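Local structure of shikimate 5-dehydrogenase AroE (5-dehydroshikimate reductase) (Mycobacterium tuberculosis, 4P4G) at residues A[135-140]-A[164-169]; A[216-221]-A[231-236]. The protein probably catalyses the NADP-dependent interconversion of 3-dehydroshikimate and shikimate, the fourth of seven steps in chorismate biosynthesis. All blocks are in the same frame, centred on the assembly; numbering follows the deposited sequence.

Interaction 1. Residues A[135-140]-A[164-169]; sequences GLAELG and VGVATR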
ATOM      1  N   GLY A 135       4.610   1.735   8.578  1.00 10.23           N
ATOM      2  CA  GLY A 135       5.779   2.068   7.772  1.00 10.38           C
ATOM      3  C   GLY A 135       6.442   3.361   8.220  1.00 12.16           C
ATOM      4  O   GLY A 135       7.668   3.426   8.325  1.00 13.99           O
ATOM      5  N   LEU A 136       5.643   4.387   8.502  1.00 10.77           N
ATOM      6  CA  LEU A 136       6.192   5.633   9.042  1.00  9.89           C
ATOM      7  C   LEU A 136       6.840   5.414  10.403  1.00 12.68           C
ATOM      8  O   LEU A 136       7.927   5.931  10.661  1.00 12.59           O
ATOM      9  CB  LEU A 136       5.121   6.724   9.122  1.00  9.67           C
ATOM     10  CG  LEU A 136       4.666   7.296   7.785  1.00  9.93           C
ATOM     11  CD1 LEU A 136       3.369   8.061   7.994  1.00 10.86           C
ATOM     12  CD2 LEU A 136       5.740   8.205   7.194  1.00 13.68           C
ATOM     13  N   ALA A 137       6.186   4.640  11.270  1.00 11.89           N
ATOM     14  CA  ALA A 137       6.776   4.301  12.571  1.00 13.11           C
ATOM     15  C   ALA A 137       8.125   3.589  12.421  1.00 15.97           C
ATOM     16  O   ALA A 137       9.067   3.870  13.167  1.00 16.55           O
ATOM     17  CB  ALA A 137       5.807   3.471  13.409  1.00 11.60           C
ATOM     18  N   GLU A 138       8.216   2.668  11.460  1.00 16.77           N
ATOM     19  CA  GLU A 138       9.462   1.945  11.210  1.00 20.96           C
ATOM     20  C   GLU A 138      10.584   2.904  10.802  1.00 17.77           C
ATOM     21  O   GLU A 138      11.744   2.722  11.182  1.00 21.49           O
ATOM     22  CB  GLU A 138       9.255   0.888  10.122  1.00 28.07           C
ATOM     23  CG  GLU A 138      10.519   0.130   9.732  1.00 36.01           C
ATOM     24  CD  GLU A 138      10.771  -1.094  10.599  1.00 42.10           C
ATOM     25  OE1 GLU A 138       9.850  -1.504  11.338  1.00 44.43           O
ATOM     26  OE2 GLU A 138      11.891  -1.650  10.535  1.00 44.94           O
ATOM     27  N   LEU A 139      10.232   3.929  10.032  1.00 14.42           N
ATOM     28  CA  LEU A 139      11.211   4.925   9.581  1.00 14.85           C
ATOM     29  C   LEU A 139      11.676   5.829  10.721  1.00 16.81           C
ATOM     30  O   LEU A 139      12.743   6.445  10.640  1.00 17.65           O
ATOM     31  CB  LEU A 139      10.630   5.783   8.461  1.00 14.42           C
ATOM     32  CG  LEU A 139      10.436   5.090   7.114  1.00 14.64           C
ATOM     33  CD1 LEU A 139       9.703   5.987   6.136  1.00 15.40           C
ATOM     34  CD2 LEU A 139      11.786   4.651   6.557  1.00 13.59           C
ATOM     35  N   GLY A 140      10.862   5.931  11.768  1.00 14.91           N
ATOM     36  CA  GLY A 140      11.239   6.702  12.938  1.00 16.11           C
ATOM     37  C   GLY A 140      10.553   8.049  13.133  1.00 16.20           C
ATOM     38  O   GLY A 140      11.090   8.890  13.857  1.00 18.63           O
ATOM     39  N   VAL A 164       2.533   1.338  18.481  1.00 21.06           N
ATOM     40  CA  VAL A 164       3.869   1.202  17.890  1.00 20.34           C
ATOM     41  C   VAL A 164       4.801   2.339  18.316  1.00 22.93           C
ATOM     42  O   VAL A 164       5.841   2.569  17.701  1.00 25.11           O
ATOM     43  CB  VAL A 164       3.841   1.048  16.347  1.00 21.66           C
ATOM     44  CG1 VAL A 164       3.091  -0.215  15.962  1.00 23.93           C
ATOM     45  CG2 VAL A 164       3.228   2.271  15.668  1.00 20.17           C
ATOM     46  N   GLY A 165       4.408   3.046  19.371  1.00 21.68           N
ATOM     47  CA  GLY A 165       5.276   4.012  20.025  1.00 22.92           C
ATOM     48  C   GLY A 165       5.280   5.407  19.434  1.00 22.36           C
ATOM     49  O   GLY A 165       6.171   6.200  19.727  1.00 24.11           O
ATOM     50  N   VAL A 166       4.287   5.724  18.610  1.00 18.51           N
ATOM     51  CA  VAL A 166       4.238   7.032  17.963  1.00 17.03           C
ATOM     52  C   VAL A 166       3.047   7.844  18.468  1.00 16.24           C
ATOM     53  O   VAL A 166       1.932   7.328  18.517  1.00 18.02           O
ATOM     54  CB  VAL A 166       4.143   6.889  16.431  1.00 20.79           C
ATOM     55  CG1 VAL A 166       3.980   8.243  15.777  1.00 22.14           C
ATOM     56  CG2 VAL A 166       5.381   6.204  15.891  1.00 22.55           C
ATOM     57  N   ALA A 167       3.280   9.102  18.839  1.00 14.32           N
ATOM     58  CA  ALA A 167       2.189  10.004  19.232  1.00 13.81           C
ATOM     59  C   ALA A 167       1.299  10.262  18.027  1.00 14.50           C
ATOM     60  O   ALA A 167       1.742  10.826  17.021  1.00 14.69           O
ATOM     61  CB  ALA A 167       2.730  11.320  19.786  1.00 13.82           C
ATOM     62  N   THR A 168       0.045   9.832  18.113  1.00 13.53           N
ATOM     63  CA  THR A 168      -0.846   9.896  16.956  1.00 11.24           C
ATOM     64  C   THR A 168      -2.135  10.615  17.351  1.00 13.07           C
ATOM     65  O   THR A 168      -2.568  10.520  18.499  1.00 15.85           O
ATOM     66  CB  THR A 168      -1.140   8.464  16.413  1.00 18.31           C
ATOM     67  OG1 THR A 168       0.097   7.774  16.185  1.00 19.86           O
ATOM     68  CG2 THR A 168      -1.910   8.502  15.088  1.00 17.63           C
ATOM     69  N   ARG A 169      -2.729  11.366  16.421  1.00 11.54           N
ATOM     70  CA  ARG A 169      -4.014  12.011  16.689  1.00 13.23           C
ATOM     71  C   ARG A 169      -4.815  12.109  15.404  1.00 11.40           C
ATOM     72  O   ARG A 169      -4.279  11.917  14.304  1.00 10.86           O
ATOM     73  CB  ARG A 169      -3.827  13.404  17.293  1.00 15.57           C
ATOM     74  CG  ARG A 169      -3.407  14.441  16.255  1.00 18.69           C
ATOM     75  CD  ARG A 169      -2.901  15.731  16.887  1.00 25.36           C
ATOM     76  NE  ARG A 169      -2.086  16.477  15.929  1.00 31.56           N
ATOM     77  CZ  ARG A 169      -2.569  17.291  14.992  1.00 35.85           C
ATOM     78  NH1 ARG A 169      -3.879  17.493  14.881  1.00 37.50           N
ATOM     79  NH2 ARG A 169      -1.737  17.912  14.163  1.00 35.79           N
TER
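Ala137 meets Val164 and Val166 in a small, wholly apolar helix-to-loop contact near the edge of the parallel sheet, in the Rossmann-like domain expected to bind NADP. It illustrates how successive β-α-β crossovers pack against one another. Ala137 lies in the last turns of helix 129-139, which follows strand 119-123 and its GxGxxA-like turn. The two valines belong to the connection by which helix 151-163 runs into edge strand 167-172. The methyl of Ala137 points at this connection and is met there by one branch of each valine, both from the same side. Ala137 CB lies 3.6 Å from Val164 CG2 and 3.7 Å from Val166 CG2. In Val164, chi1 of -62° sets CG1 anti to the carbonyl carbon and leaves CG2, the touching branch, between that carbon and the backbone N. In Val166, by contrast, CG2 stands anti to the carbonyl carbon, and also comes within 4.1 Å of Ala137 CA. So short a side chain lets the backbones come close: Ala137 CA and Val166 CA are 6.6 Å apart.

Each segment includes the glycine that closes a helix in a Schellman motif. Gly140 ends helix 129-139, its N making weak bonds to Leu136 O and Ala137 O, and Gly165, also at positive phi, ends helix 151-163. The turn at Gly165 brings the valines before and after it onto the same methyl. Beyond it, Thr168 OG1 donates to Val166 O over 3.0 Å, approaching from above the carbonyl plane.

Val166 packs on Ile144 of strand 143-148, and Leu136, one residue before Ala137, touches the same isoleucine as well as Ala120 and Val122 of strand 119-123. Strand 167-172 is paired with strand 143-148, through Ala167 and Arg169, while Leu139 turns to helix 105-113.

Interaction 2. Residues A[216-221]-A[231-236]; sequences DPWPTP and GRVISG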
ATOM      1  N   ASP A 216      -2.420   5.562 -11.183  1.00 12.88           N
ATOM      2  CA  ASP A 216      -3.133   5.586 -12.462  1.00 17.53           C
ATOM      3  C   ASP A 216      -4.565   6.042 -12.185  1.00 18.85           C
ATOM      4  O   ASP A 216      -5.253   5.431 -11.371  1.00 20.50           O
ATOM      5  CB  ASP A 216      -3.114   4.188 -13.095  1.00 20.24           C
ATOM      6  CG  ASP A 216      -3.519   4.187 -14.573  1.00 27.07           C
ATOM      7  OD1 ASP A 216      -4.037   5.206 -15.078  1.00 30.34           O
ATOM      8  OD2 ASP A 216      -3.332   3.144 -15.231  1.00 28.75           O
ATOM      9  N   PRO A 217      -5.002   7.148 -12.818  1.00 16.24           N
ATOM     10  CA  PRO A 217      -4.193   8.002 -13.703  1.00 14.20           C
ATOM     11  C   PRO A 217      -3.177   8.843 -12.950  1.00 11.00           C
ATOM     12  O   PRO A 217      -3.279   9.032 -11.742  1.00 11.99           O
ATOM     13  CB  PRO A 217      -5.232   8.893 -14.405  1.00 17.85           C
ATOM     14  CG  PRO A 217      -6.456   8.818 -13.564  1.00 19.44           C
ATOM     15  CD  PRO A 217      -6.436   7.486 -12.870  1.00 17.01           C
ATOM     16  N   TRP A 218      -2.169   9.304 -13.676  1.00  8.57           N
ATOM     17  CA  TRP A 218      -1.109  10.082 -13.069  1.00  8.13           C
ATOM     18  C   TRP A 218      -0.813  11.269 -13.979  1.00  8.51           C
ATOM     19  O   TRP A 218      -0.856  11.136 -15.199  1.00 11.06           O
ATOM     20  CB  TRP A 218       0.137   9.199 -12.905  1.00 10.23           C
ATOM     21  CG  TRP A 218       1.210   9.874 -12.156  1.00  9.77           C
ATOM     22  CD1 TRP A 218       2.336  10.453 -12.672  1.00 11.90           C
ATOM     23  CD2 TRP A 218       1.255  10.091 -10.739  1.00 10.66           C
ATOM     24  NE1 TRP A 218       3.080  11.006 -11.657  1.00 12.35           N
ATOM     25  CE2 TRP A 218       2.436  10.804 -10.464  1.00 11.35           C
ATOM     26  CE3 TRP A 218       0.404   9.754  -9.676  1.00 10.66           C
ATOM     27  CZ2 TRP A 218       2.797  11.181  -9.168  1.00 11.32           C
ATOM     28  CZ3 TRP A 218       0.763  10.126  -8.394  1.00 13.07           C
ATOM     29  CH2 TRP A 218       1.949  10.834  -8.148  1.00 11.41           C
ATOM     30  N   PRO A 219      -0.519  12.446 -13.394  1.00  8.33           N
ATOM     31  CA  PRO A 219      -0.423  12.755 -11.963  1.00  7.82           C
ATOM     32  C   PRO A 219      -1.781  12.994 -11.331  1.00  8.24           C
ATOM     33  O   PRO A 219      -2.717  13.335 -12.029  1.00  9.02           O
ATOM     34  CB  PRO A 219       0.369  14.072 -11.946  1.00 11.08           C
ATOM     35  CG  PRO A 219       0.021  14.724 -13.240  1.00 11.28           C
ATOM     36  CD  PRO A 219      -0.152  13.604 -14.237  1.00 11.69           C
ATOM     37  N   THR A 220      -1.891  12.799 -10.026  1.00  9.42           N
ATOM     38  CA  THR A 220      -3.107  13.193  -9.327  1.00  9.62           C
ATOM     39  C   THR A 220      -3.114  14.700  -9.142  1.00  9.70           C
ATOM     40  O   THR A 220      -2.039  15.341  -9.166  1.00  8.40           O
ATOM     41  CB  THR A 220      -3.183  12.534  -7.956  1.00 10.37           C
ATOM     42  OG1 THR A 220      -2.054  12.935  -7.168  1.00 11.14           O
ATOM     43  CG2 THR A 220      -3.198  11.036  -8.098  1.00 11.29           C
ATOM     44  N   PRO A 221      -4.308  15.291  -8.964  1.00 10.36           N
ATOM     45  CA  PRO A 221      -4.371  16.721  -8.647  1.00 10.54           C
ATOM     46  C   PRO A 221      -3.511  17.086  -7.446  1.00 10.61           C
ATOM     47  O   PRO A 221      -2.851  18.137  -7.458  1.00  9.33           O
ATOM     48  CB  PRO A 221      -5.864  16.946  -8.351  1.00 11.46           C
ATOM     49  CG  PRO A 221      -6.540  15.959  -9.266  1.00 10.19           C
ATOM     50  CD  PRO A 221      -5.652  14.730  -9.230  1.00 10.27           C
ATOM     51  N   GLY A 231       7.359  20.918  -3.497  1.00 12.69           N
ATOM     52  CA  GLY A 231       7.509  19.714  -2.697  1.00 13.41           C
ATOM     53  C   GLY A 231       8.004  18.535  -3.506  1.00 14.76           C
ATOM     54  O   GLY A 231       7.913  18.546  -4.735  1.00 17.84           O
ATOM     55  N   ARG A 232       8.539  17.527  -2.824  1.00 14.26           N
ATOM     56  CA  ARG A 232       8.947  16.287  -3.476  1.00 12.61           C
ATOM     57  C   ARG A 232       7.774  15.355  -3.707  1.00 12.49           C
ATOM     58  O   ARG A 232       7.055  15.011  -2.771  1.00 12.18           O
ATOM     59  CB  ARG A 232      10.001  15.552  -2.654  1.00 16.77           C
ATOM     60  CG  ARG A 232      10.372  14.230  -3.298  1.00 19.75           C
ATOM     61  CD  ARG A 232      11.450  13.477  -2.564  1.00 24.68           C
ATOM     62  NE  ARG A 232      11.833  12.301  -3.343  1.00 26.61           N
ATOM     63  CZ  ARG A 232      12.387  11.211  -2.831  1.00 28.72           C
ATOM     64  NH1 ARG A 232      12.624  11.131  -1.531  1.00 28.25           N
ATOM     65  NH2 ARG A 232      12.697  10.198  -3.628  1.00 30.23           N
ATOM     66  N   VAL A 233       7.589  14.925  -4.952  1.00 11.04           N
ATOM     67  CA  VAL A 233       6.479  14.027  -5.282  1.00 11.55           C
ATOM     68  C   VAL A 233       6.974  12.613  -5.563  1.00 13.54           C
ATOM     69  O   VAL A 233       7.834  12.404  -6.434  1.00 12.17           O
ATOM     70  CB  VAL A 233       5.689  14.535  -6.497  1.00 14.41           C
ATOM     71  CG1 VAL A 233       4.643  13.508  -6.915  1.00 14.50           C
ATOM     72  CG2 VAL A 233       5.024  15.878  -6.177  1.00 16.91           C
ATOM     73  N   ILE A 234       6.418  11.643  -4.836  1.00 11.01           N
ATOM     74  CA  ILE A 234       6.740  10.231  -5.046  1.00 10.36           C
ATOM     75  C   ILE A 234       5.460   9.505  -5.447  1.00 10.27           C
ATOM     76  O   ILE A 234       4.477   9.486  -4.698  1.00 10.60           O
ATOM     77  CB  ILE A 234       7.340   9.597  -3.773  1.00  9.65           C
ATOM     78  CG1 ILE A 234       8.509  10.437  -3.256  1.00 11.11           C
ATOM     79  CG2 ILE A 234       7.774   8.158  -4.036  1.00 11.96           C
ATOM     80  CD1 ILE A 234       8.906  10.125  -1.831  1.00 13.11           C
ATOM     81  N   SER A 235       5.457   8.920  -6.640  1.00  9.01           N
ATOM     82  CA  SER A 235       4.233   8.319  -7.161  1.00 10.18           C
ATOM     83  C   SER A 235       3.980   6.938  -6.573  1.00  9.60           C
ATOM     84  O   SER A 235       4.873   6.322  -5.968  1.00  9.25           O
ATOM     85  CB  SER A 235       4.281   8.217  -8.678  1.00 12.48           C
ATOM     86  OG  SER A 235       4.862   7.004  -9.080  1.00 13.52           O
ATOM     87  N   GLY A 236       2.760   6.448  -6.769  1.00 10.54           N
ATOM     88  CA  GLY A 236       2.360   5.130  -6.306  1.00 10.90           C
ATOM     89  C   GLY A 236       3.160   4.006  -6.933  1.00  8.65           C
ATOM     90  O   GLY A 236       3.178   2.880  -6.421  1.00  9.70           O
TER
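Trp218 carries this contact for its whole segment, laying its indole against Val233 and Ser235 of 231-236. The segment opens, within the loop after strand 209-212, at Asp216, whose OD2 forms a salt bridge with Arg19, and bends through a cis peptide before Pro217. At Trp218, CG is anti to the backbone N (chi1 -174°), which carries the ring across to the end of strand 232-234. Ser235 CB sits over one face in a CH-pi contact, 3.6 Å from the centroid of the six-membered ring and 21° off its normal. Val233 arrives at the edge instead, with its CG1 3.7 Å from Trp218 CZ2. A second cis peptide precedes Pro219, whose CB, with Thr220 N, lies against the opposite face of the indole. Thr220 then N-caps helix 221-229, its OG1 bonded to Ala223 N and to Asp212.

Like Thr220, Ser235 is an N-cap: its OG bonds to Leu237 N, while its CB meets the tryptophan. The contact therefore rests on dispersion and CH-pi attraction, and it lies at the start of helix 236-252, which carries the pocket residues Leu240, Gln243 and Gln247.

Overall arrangement
Interactions 1 and 2 lie by the two outermost strands of one parallel sheet, 167-172 and 232-234, with centres 24 Å apart and no atoms touching. Both are apolar and only partly buried. Interaction 1 sets a helix-to-strand connection against a helix, and interaction 2 a loop against the end of a strand and the helix start that follows. In interaction 1 a methyl meets two branched side chains where two helices end, whereas in interaction 2 an indole takes a serine CB over one face and a valine at its edge where a helix begins. The two also differ in place: 216-221 follows pocket residue Tyr215, and Gly236 lies about 8 Å from the bound shikimate.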